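Local coordinates for protein polyhedrin (Antheraea mylitta cypovirus 4, PDB 5A9C) that probably builds the crystalline polyhedra, the occlusion bodies of this insect virus, the present chain being a deletion mutant of the protein, at residues Gln125-Tyr137 / Ala198-Asp211. Numbering follows the deposited sequence.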
ATOM      1  N   GLN A 125      -3.329 -17.049 -22.734  1.00 18.80           N
ATOM      2  CA  GLN A 125      -4.341 -16.002 -22.827  1.00 18.63           C
ATOM      3  C   GLN A 125      -3.650 -14.653 -22.960  1.00 17.51           C
ATOM      4  O   GLN A 125      -4.211 -13.708 -23.507  1.00 18.84           O
ATOM      5  CB  GLN A 125      -5.261 -16.017 -21.607  1.00 20.51           C
ATOM      6  CG  GLN A 125      -6.180 -17.224 -21.538  1.00 19.71           C
ATOM      7  CD  GLN A 125      -7.162 -17.141 -20.387  1.00 19.90           C
ATOM      8  OE1 GLN A 125      -6.889 -17.628 -19.289  1.00 18.97           O
ATOM      9  NE2 GLN A 125      -8.312 -16.524 -20.632  1.00 21.54           N
ATOM     10  N   LEU A 126      -2.420 -14.579 -22.460  1.00 20.83           N
ATOM     11  CA  LEU A 126      -1.595 -13.389 -22.617  1.00 20.69           C
ATOM     12  C   LEU A 126      -0.895 -13.418 -23.976  1.00 23.37           C
ATOM     13  O   LEU A 126      -0.101 -14.316 -24.253  1.00 24.23           O
ATOM     14  CB  LEU A 126      -0.562 -13.307 -21.492  1.00 19.76           C
ATOM     15  CG  LEU A 126      -1.073 -13.540 -20.066  1.00 27.15           C
ATOM     16  CD1 LEU A 126       0.064 -13.391 -19.060  1.00 24.59           C
ATOM     17  CD2 LEU A 126      -2.213 -12.593 -19.724  1.00 21.80           C
ATOM     18  N   ARG A 127      -1.195 -12.434 -24.820  1.00 15.53           N
ATOM     19  CA  ARG A 127      -0.677 -12.413 -26.187  1.00 20.58           C
ATOM     20  C   ARG A 127       0.743 -11.859 -26.248  1.00 18.99           C
ATOM     21  O   ARG A 127       1.048 -10.849 -25.618  1.00 16.17           O
ATOM     22  CB  ARG A 127      -1.588 -11.576 -27.091  1.00 22.92           C
ATOM     23  CG  ARG A 127      -3.054 -11.987 -27.064  1.00 23.27           C
ATOM     24  CD  ARG A 127      -3.901 -11.061 -27.934  1.00 32.47           C
ATOM     25  NE  ARG A 127      -3.410 -10.994 -29.309  1.00 35.02           N
ATOM     26  CZ  ARG A 127      -3.926 -10.216 -30.255  1.00 49.23           C
ATOM     27  NH1 ARG A 127      -4.957  -9.427 -29.983  1.00 33.03           N
ATOM     28  NH2 ARG A 127      -3.408 -10.224 -31.478  1.00 30.91           N
ATOM     29  N   LYS A 128       1.603 -12.519 -27.019  1.00 18.49           N
ATOM     30  CA  LYS A 128       2.988 -12.081 -27.175  1.00 17.07           C
ATOM     31  C   LYS A 128       3.086 -10.815 -28.020  1.00 16.46           C
ATOM     32  O   LYS A 128       2.605 -10.775 -29.150  1.00 28.03           O
ATOM     33  CB  LYS A 128       3.837 -13.182 -27.820  1.00 29.56           C
ATOM     34  CG  LYS A 128       3.970 -14.455 -27.002  1.00 36.12           C
ATOM     35  CD  LYS A 128       4.875 -15.449 -27.714  1.00 44.39           C
ATOM     36  CE  LYS A 128       4.887 -16.802 -27.020  1.00 61.61           C
ATOM     37  NZ  LYS A 128       5.757 -17.776 -27.738  1.00 61.29           N
ATOM     38  N   ALA A 129       3.720  -9.786 -27.468  1.00 19.31           N
ATOM     39  CA  ALA A 129       3.921  -8.531 -28.184  1.00 20.74           C
ATOM     40  C   ALA A 129       5.409  -8.208 -28.288  1.00 22.01           C
ATOM     41  O   ALA A 129       5.795  -7.055 -28.479  1.00 37.29           O
ATOM     42  CB  ALA A 129       3.172  -7.400 -27.492  1.00 22.36           C
ATOM     43  N   GLY A 130       6.238  -9.241 -28.168  1.00 25.65           N
ATOM     44  CA  GLY A 130       7.681  -9.086 -28.176  1.00 20.64           C
ATOM     45  C   GLY A 130       8.289  -9.934 -27.078  1.00 22.12           C
ATOM     46  O   GLY A 130       7.564 -10.492 -26.255  1.00 22.45           O
ATOM     47  N   HIS A 131       9.614 -10.040 -27.049  1.00 17.59           N
ATOM     48  CA  HIS A 131      10.251 -10.856 -26.020  1.00 16.07           C
ATOM     49  C   HIS A 131      10.060 -10.229 -24.636  1.00 19.10           C
ATOM     50  O   HIS A 131      10.074 -10.922 -23.622  1.00 21.24           O
ATOM     51  CB  HIS A 131      11.733 -11.109 -26.338  1.00 18.33           C
ATOM     52  CG  HIS A 131      12.590  -9.881 -26.294  1.00 34.92           C
ATOM     53  ND1 HIS A 131      13.186  -9.430 -25.135  1.00 34.29           N
ATOM     54  CD2 HIS A 131      12.965  -9.019 -27.269  1.00 36.20           C
ATOM     55  CE1 HIS A 131      13.885  -8.339 -25.397  1.00 36.93           C
ATOM     56  NE2 HIS A 131      13.766  -8.067 -26.685  1.00 33.92           N
ATOM     57  N   LEU A 132       9.849  -8.917 -24.610  1.00 16.44           N
ATOM     58  CA  LEU A 132       9.706  -8.185 -23.356  1.00 16.84           C
ATOM     59  C   LEU A 132       8.258  -7.966 -22.928  1.00 21.64           C
ATOM     60  O   LEU A 132       8.005  -7.513 -21.812  1.00 18.61           O
ATOM     61  CB  LEU A 132      10.403  -6.824 -23.460  1.00 18.12           C
ATOM     62  CG  LEU A 132      11.925  -6.799 -23.293  1.00 30.20           C
ATOM     63  CD1 LEU A 132      12.491  -5.462 -23.737  1.00 22.72           C
ATOM     64  CD2 LEU A 132      12.313  -7.100 -21.851  1.00 26.07           C
ATOM     65  N   SER A 133       7.305  -8.283 -23.797  1.00 21.16           N
ATOM     66  CA  SER A 133       5.936  -7.827 -23.570  1.00 21.70           C
ATOM     67  C   SER A 133       4.841  -8.855 -23.839  1.00 20.17           C
ATOM     68  O   SER A 133       4.932  -9.652 -24.772  1.00 18.15           O
ATOM     69  CB  SER A 133       5.662  -6.578 -24.412  1.00 16.84           C
ATOM     70  OG  SER A 133       6.548  -5.524 -24.082  1.00 29.01           O
ATOM     71  N   ARG A 134       3.802  -8.815 -23.006  1.00 19.03           N
ATOM     72  CA  ARG A 134       2.561  -9.541 -23.258  1.00 18.95           C
ATOM     73  C   ARG A 134       1.380  -8.590 -23.063  1.00 18.08           C
ATOM     74  O   ARG A 134       1.481  -7.608 -22.330  1.00 19.09           O
ATOM     75  CB  ARG A 134       2.417 -10.731 -22.303  1.00 20.80           C
ATOM     76  CG  ARG A 134       3.568 -11.717 -22.321  1.00 30.38           C
ATOM     77  CD  ARG A 134       3.642 -12.467 -23.633  1.00 30.12           C
ATOM     78  NE  ARG A 134       4.510 -13.635 -23.535  1.00 23.28           N
ATOM     79  CZ  ARG A 134       5.824 -13.615 -23.739  1.00 48.59           C
ATOM     80  NH1 ARG A 134       6.439 -12.479 -24.051  1.00 25.97           N
ATOM     81  NH2 ARG A 134       6.524 -14.736 -23.627  1.00 39.82           N
ATOM     82  N   ALA A 135       0.260  -8.874 -23.718  1.00 18.12           N
ATOM     83  CA  ALA A 135      -0.937  -8.063 -23.527  1.00 16.37           C
ATOM     84  C   ALA A 135      -2.193  -8.917 -23.641  1.00 19.14           C
ATOM     85  O   ALA A 135      -2.227  -9.895 -24.386  1.00 20.16           O
ATOM     86  CB  ALA A 135      -0.974  -6.913 -24.524  1.00 19.93           C
ATOM     87  N   VAL A 136      -3.225  -8.549 -22.894  1.00 13.46           N
ATOM     88  CA  VAL A 136      -4.468  -9.303 -22.923  1.00 14.37           C
ATOM     89  C   VAL A 136      -5.646  -8.357 -22.783  1.00 14.68           C
ATOM     90  O   VAL A 136      -5.597  -7.402 -22.005  1.00 17.71           O
ATOM     91  CB  VAL A 136      -4.514 -10.366 -21.794  1.00 15.96           C
ATOM     92  CG1 VAL A 136      -4.405  -9.703 -20.433  1.00 14.14           C
ATOM     93  CG2 VAL A 136      -5.786 -11.195 -21.889  1.00 16.08           C
ATOM     94  N   TYR A 137      -6.692  -8.607 -23.563  1.00 17.62           N
ATOM     95  CA  TYR A 137      -7.929  -7.852 -23.425  1.00 11.88           C
ATOM     96  C   TYR A 137      -8.900  -8.614 -22.537  1.00 20.26           C
ATOM     97  O   TYR A 137      -9.074  -9.824 -22.686  1.00 15.87           O
ATOM     98  CB  TYR A 137      -8.576  -7.584 -24.785  1.00 16.31           C
ATOM     99  CG  TYR A 137      -9.923  -6.909 -24.663  1.00 14.49           C
ATOM    100  CD1 TYR A 137     -10.016  -5.563 -24.335  1.00 16.00           C
ATOM    101  CD2 TYR A 137     -11.102  -7.620 -24.855  1.00 20.27           C
ATOM    102  CE1 TYR A 137     -11.243  -4.940 -24.210  1.00 20.71           C
ATOM    103  CE2 TYR A 137     -12.335  -7.002 -24.731  1.00 21.49           C
ATOM    104  CZ  TYR A 137     -12.399  -5.664 -24.410  1.00 21.10           C
ATOM    105  OH  TYR A 137     -13.620  -5.040 -24.286  1.00 38.13           O
ATOM    106  N   ALA A 198       3.533  -2.726 -24.627  1.00 17.53           N
ATOM    107  CA  ALA A 198       2.575  -3.415 -25.478  1.00 20.07           C
ATOM    108  C   ALA A 198       1.205  -2.753 -25.419  1.00 21.29           C
ATOM    109  O   ALA A 198       0.762  -2.315 -24.357  1.00 18.65           O
ATOM    110  CB  ALA A 198       2.465  -4.877 -25.080  1.00 16.35           C
ATOM    111  N   TYR A 199       0.545  -2.676 -26.571  1.00 19.53           N
ATOM    112  CA  TYR A 199      -0.847  -2.248 -26.633  1.00 17.39           C
ATOM    113  C   TYR A 199      -1.543  -2.933 -27.803  1.00 20.33           C
ATOM    114  O   TYR A 199      -0.931  -3.189 -28.836  1.00 20.56           O
ATOM    115  CB  TYR A 199      -0.969  -0.722 -26.747  1.00 21.05           C
ATOM    116  CG  TYR A 199      -2.402  -0.254 -26.884  1.00 15.61           C
ATOM    117  CD1 TYR A 199      -3.277  -0.303 -25.803  1.00 18.27           C
ATOM    118  CD2 TYR A 199      -2.886   0.222 -28.097  1.00 18.12           C
ATOM    119  CE1 TYR A 199      -4.596   0.118 -25.932  1.00 13.74           C
ATOM    120  CE2 TYR A 199      -4.197   0.641 -28.230  1.00 22.31           C
ATOM    121  CZ  TYR A 199      -5.047   0.586 -27.150  1.00 16.19           C
ATOM    122  OH  TYR A 199      -6.355   1.004 -27.295  1.00 22.77           O
ATOM    123  N   ILE A 200      -2.823  -3.237 -27.622  1.00 13.39           N
ATOM    124  CA  ILE A 200      -3.626  -3.873 -28.662  1.00 22.17           C
ATOM    125  C   ILE A 200      -4.719  -2.903 -29.078  1.00 13.62           C
ATOM    126  O   ILE A 200      -5.563  -2.533 -28.261  1.00 20.01           O
ATOM    127  CB  ILE A 200      -4.285  -5.164 -28.141  1.00 27.43           C
ATOM    128  CG1 ILE A 200      -3.245  -6.047 -27.449  1.00 18.19           C
ATOM    129  CG2 ILE A 200      -4.990  -5.914 -29.277  1.00 14.47           C
ATOM    130  CD1 ILE A 200      -3.835  -7.272 -26.789  1.00 22.47           C
ATOM    131  N   ASP A 201      -4.700  -2.474 -30.338  1.00 16.82           N
ATOM    132  CA  ASP A 201      -5.675  -1.487 -30.789  1.00 13.45           C
ATOM    133  C   ASP A 201      -7.061  -2.106 -30.966  1.00 16.94           C
ATOM    134  O   ASP A 201      -7.234  -3.312 -30.810  1.00 18.25           O
ATOM    135  CB  ASP A 201      -5.204  -0.730 -32.046  1.00 13.39           C
ATOM    136  CG  ASP A 201      -5.346  -1.539 -33.331  1.00 21.31           C
ATOM    137  OD1 ASP A 201      -6.010  -2.598 -33.335  1.00 18.01           O
ATOM    138  OD2 ASP A 201      -4.796  -1.086 -34.359  1.00 20.90           O
ATOM    139  N   GLN A 202      -8.044  -1.271 -31.283  1.00 16.20           N
ATOM    140  CA  GLN A 202      -9.436  -1.715 -31.313  1.00 20.32           C
ATOM    141  C   GLN A 202      -9.738  -2.747 -32.401  1.00 19.78           C
ATOM    142  O   GLN A 202     -10.788  -3.391 -32.373  1.00 19.56           O
ATOM    143  CB  GLN A 202     -10.380  -0.513 -31.404  1.00 17.40           C
ATOM    144  CG  GLN A 202     -10.368   0.339 -30.142  1.00 16.54           C
ATOM    145  CD  GLN A 202     -11.210   1.596 -30.261  1.00 30.49           C
ATOM    146  OE1 GLN A 202     -11.917   1.798 -31.249  1.00 34.14           O
ATOM    147  NE2 GLN A 202     -11.138   2.449 -29.246  1.00 20.36           N
ATOM    148  N   ALA A 203      -8.815  -2.907 -33.346  1.00 15.68           N
ATOM    149  CA  ALA A 203      -8.952  -3.924 -34.384  1.00 16.30           C
ATOM    150  C   ALA A 203      -8.252  -5.220 -33.981  1.00 22.83           C
ATOM    151  O   ALA A 203      -8.277  -6.204 -34.716  1.00 26.53           O
ATOM    152  CB  ALA A 203      -8.405  -3.413 -35.712  1.00 20.26           C
ATOM    153  N   GLY A 204      -7.626  -5.209 -32.808  1.00 17.94           N
ATOM    154  CA  GLY A 204      -6.972  -6.393 -32.282  1.00 19.02           C
ATOM    155  C   GLY A 204      -5.512  -6.509 -32.672  1.00 20.23           C
ATOM    156  O   GLY A 204      -4.868  -7.520 -32.397  1.00 24.19           O
ATOM    157  N   LEU A 205      -4.981  -5.474 -33.313  1.00 19.08           N
ATOM    158  CA  LEU A 205      -3.593  -5.496 -33.754  1.00 22.96           C
ATOM    159  C   LEU A 205      -2.645  -5.054 -32.648  1.00 18.26           C
ATOM    160  O   LEU A 205      -2.952  -4.149 -31.874  1.00 18.30           O
ATOM    161  CB  LEU A 205      -3.398  -4.612 -34.989  1.00 18.37           C
ATOM    162  CG  LEU A 205      -4.091  -5.087 -36.268  1.00 22.85           C
ATOM    163  CD1 LEU A 205      -3.894  -4.091 -37.404  1.00 21.32           C
ATOM    164  CD2 LEU A 205      -3.581  -6.465 -36.662  1.00 20.41           C
ATOM    165  N   ILE A 206      -1.490  -5.702 -32.581  1.00 21.38           N
ATOM    166  CA  ILE A 206      -0.437  -5.282 -31.669  1.00 17.19           C
ATOM    167  C   ILE A 206       0.298  -4.103 -32.295  1.00 17.81           C
ATOM    168  O   ILE A 206       1.039  -4.266 -33.267  1.00 23.23           O
ATOM    169  CB  ILE A 206       0.541  -6.433 -31.379  1.00 23.99           C
ATOM    170  CG1 ILE A 206      -0.210  -7.612 -30.754  1.00 24.48           C
ATOM    171  CG2 ILE A 206       1.669  -5.958 -30.474  1.00 24.28           C
ATOM    172  CD1 ILE A 206       0.633  -8.851 -30.576  1.00 44.40           C
ATOM    173  N   VAL A 207       0.084  -2.916 -31.738  1.00 20.12           N
ATOM    174  CA  VAL A 207       0.562  -1.682 -32.355  1.00 14.73           C
ATOM    175  C   VAL A 207       1.665  -0.988 -31.559  1.00 20.53           C
ATOM    176  O   VAL A 207       2.146   0.074 -31.951  1.00 22.75           O
ATOM    177  CB  VAL A 207      -0.595  -0.695 -32.596  1.00 24.27           C
ATOM    178  CG1 VAL A 207      -1.572  -1.269 -33.615  1.00 27.08           C
ATOM    179  CG2 VAL A 207      -1.306  -0.383 -31.288  1.00 24.05           C
ATOM    180  N   ALA A 208       2.058  -1.590 -30.442  1.00 20.93           N
ATOM    181  CA  ALA A 208       3.173  -1.083 -29.654  1.00 18.49           C
ATOM    182  C   ALA A 208       3.895  -2.232 -28.963  1.00 23.45           C
ATOM    183  O   ALA A 208       3.297  -3.268 -28.669  1.00 19.28           O
ATOM    184  CB  ALA A 208       2.693  -0.053 -28.635  1.00 18.14           C
ATOM    185  N   SER A 209       5.185  -2.047 -28.711  1.00 20.08           N
ATOM    186  CA  SER A 209       5.999  -3.106 -28.134  1.00 23.00           C
ATOM    187  C   SER A 209       7.176  -2.517 -27.372  1.00 19.82           C
ATOM    188  O   SER A 209       7.580  -1.384 -27.623  1.00 19.60           O
ATOM    189  CB  SER A 209       6.508  -4.038 -29.239  1.00 20.70           C
ATOM    190  OG  SER A 209       7.383  -5.024 -28.721  1.00 21.68           O
ATOM    191  N   SER A 210       7.721  -3.294 -26.441  1.00 20.46           N
ATOM    192  CA  SER A 210       8.902  -2.879 -25.694  1.00 24.21           C
ATOM    193  C   SER A 210      10.179  -3.185 -26.467  1.00 15.74           C
ATOM    194  O   SER A 210      11.227  -2.608 -26.191  1.00 14.01           O
ATOM    195  CB  SER A 210       8.943  -3.577 -24.335  1.00 16.72           C
ATOM    196  OG  SER A 210       7.805  -3.242 -23.565  1.00 20.36           O
ATOM    197  N   ASP A 211      10.083  -4.100 -27.428  1.00 19.28           N
ATOM    198  CA  ASP A 211      11.241  -4.537 -28.206  1.00 17.67           C
ATOM    199  C   ASP A 211      11.818  -3.434 -29.088  1.00 16.03           C
ATOM    200  O   ASP A 211      11.108  -2.835 -29.901  1.00 20.04           O
ATOM    201  CB  ASP A 211      10.870  -5.737 -29.082  1.00 20.96           C
ATOM    202  CG  ASP A 211      10.635  -6.998 -28.279  1.00 29.06           C
ATOM    203  OD1 ASP A 211      10.444  -6.902 -27.049  1.00 21.41           O
ATOM    204  OD2 ASP A 211      10.636  -8.092 -28.887  1.00 29.65           O
TER
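D211 meets the turn between strands 127-128 and 133-139 with both carboxylate oxygens: H131 N donates to OD2 at 2.9 Å and L132 N to OD1 at 3.2 Å, each bond using a syn lone pair, so the two backbone N-H groups hold the carboxylate by both oxygens. The same OD1 lies 3.3 Å above one face of the H131 ring, toward its rim, with the two planes 36° apart; ND1 of that ring bonds Y32 OH. S209 adds a second polar link. Its OG, turned anti to the backbone N (chi1 176°), gives its hydrogen to A129 O at 2.6 Å and accepts from D211 N, an ST turn that ties the hydroxyl to the backbone of the carboxylate residue. At the far end R127, bent at chi3 (56°), brings NH1 and NH2 end-on to the single acceptor G204 O; NH2 lies 3.2 Å from that oxygen, nearly along the C=O axis, while I206 CG1 covers a guanidinium face.

Between these polar ends the packing is apolar. A198 CB packs on A129 CB at 3.6 Å and also touches A135 CB; I206 CG2 also touches A129 CB, and I200 CD1 reaches A135 CB at 3.7 Å.

S133 OG and S210 OG approach to 2.7 Å; S133 OG also bonds N87 OD1, and S210 OG bonds H196 O. The contact thus lays the two-stranded hairpin 199-200/206-208, which follows helix 185-195, over the edge hairpin of the six-stranded antiparallel sheet, where strand 133-139 pairs with strand 81-87.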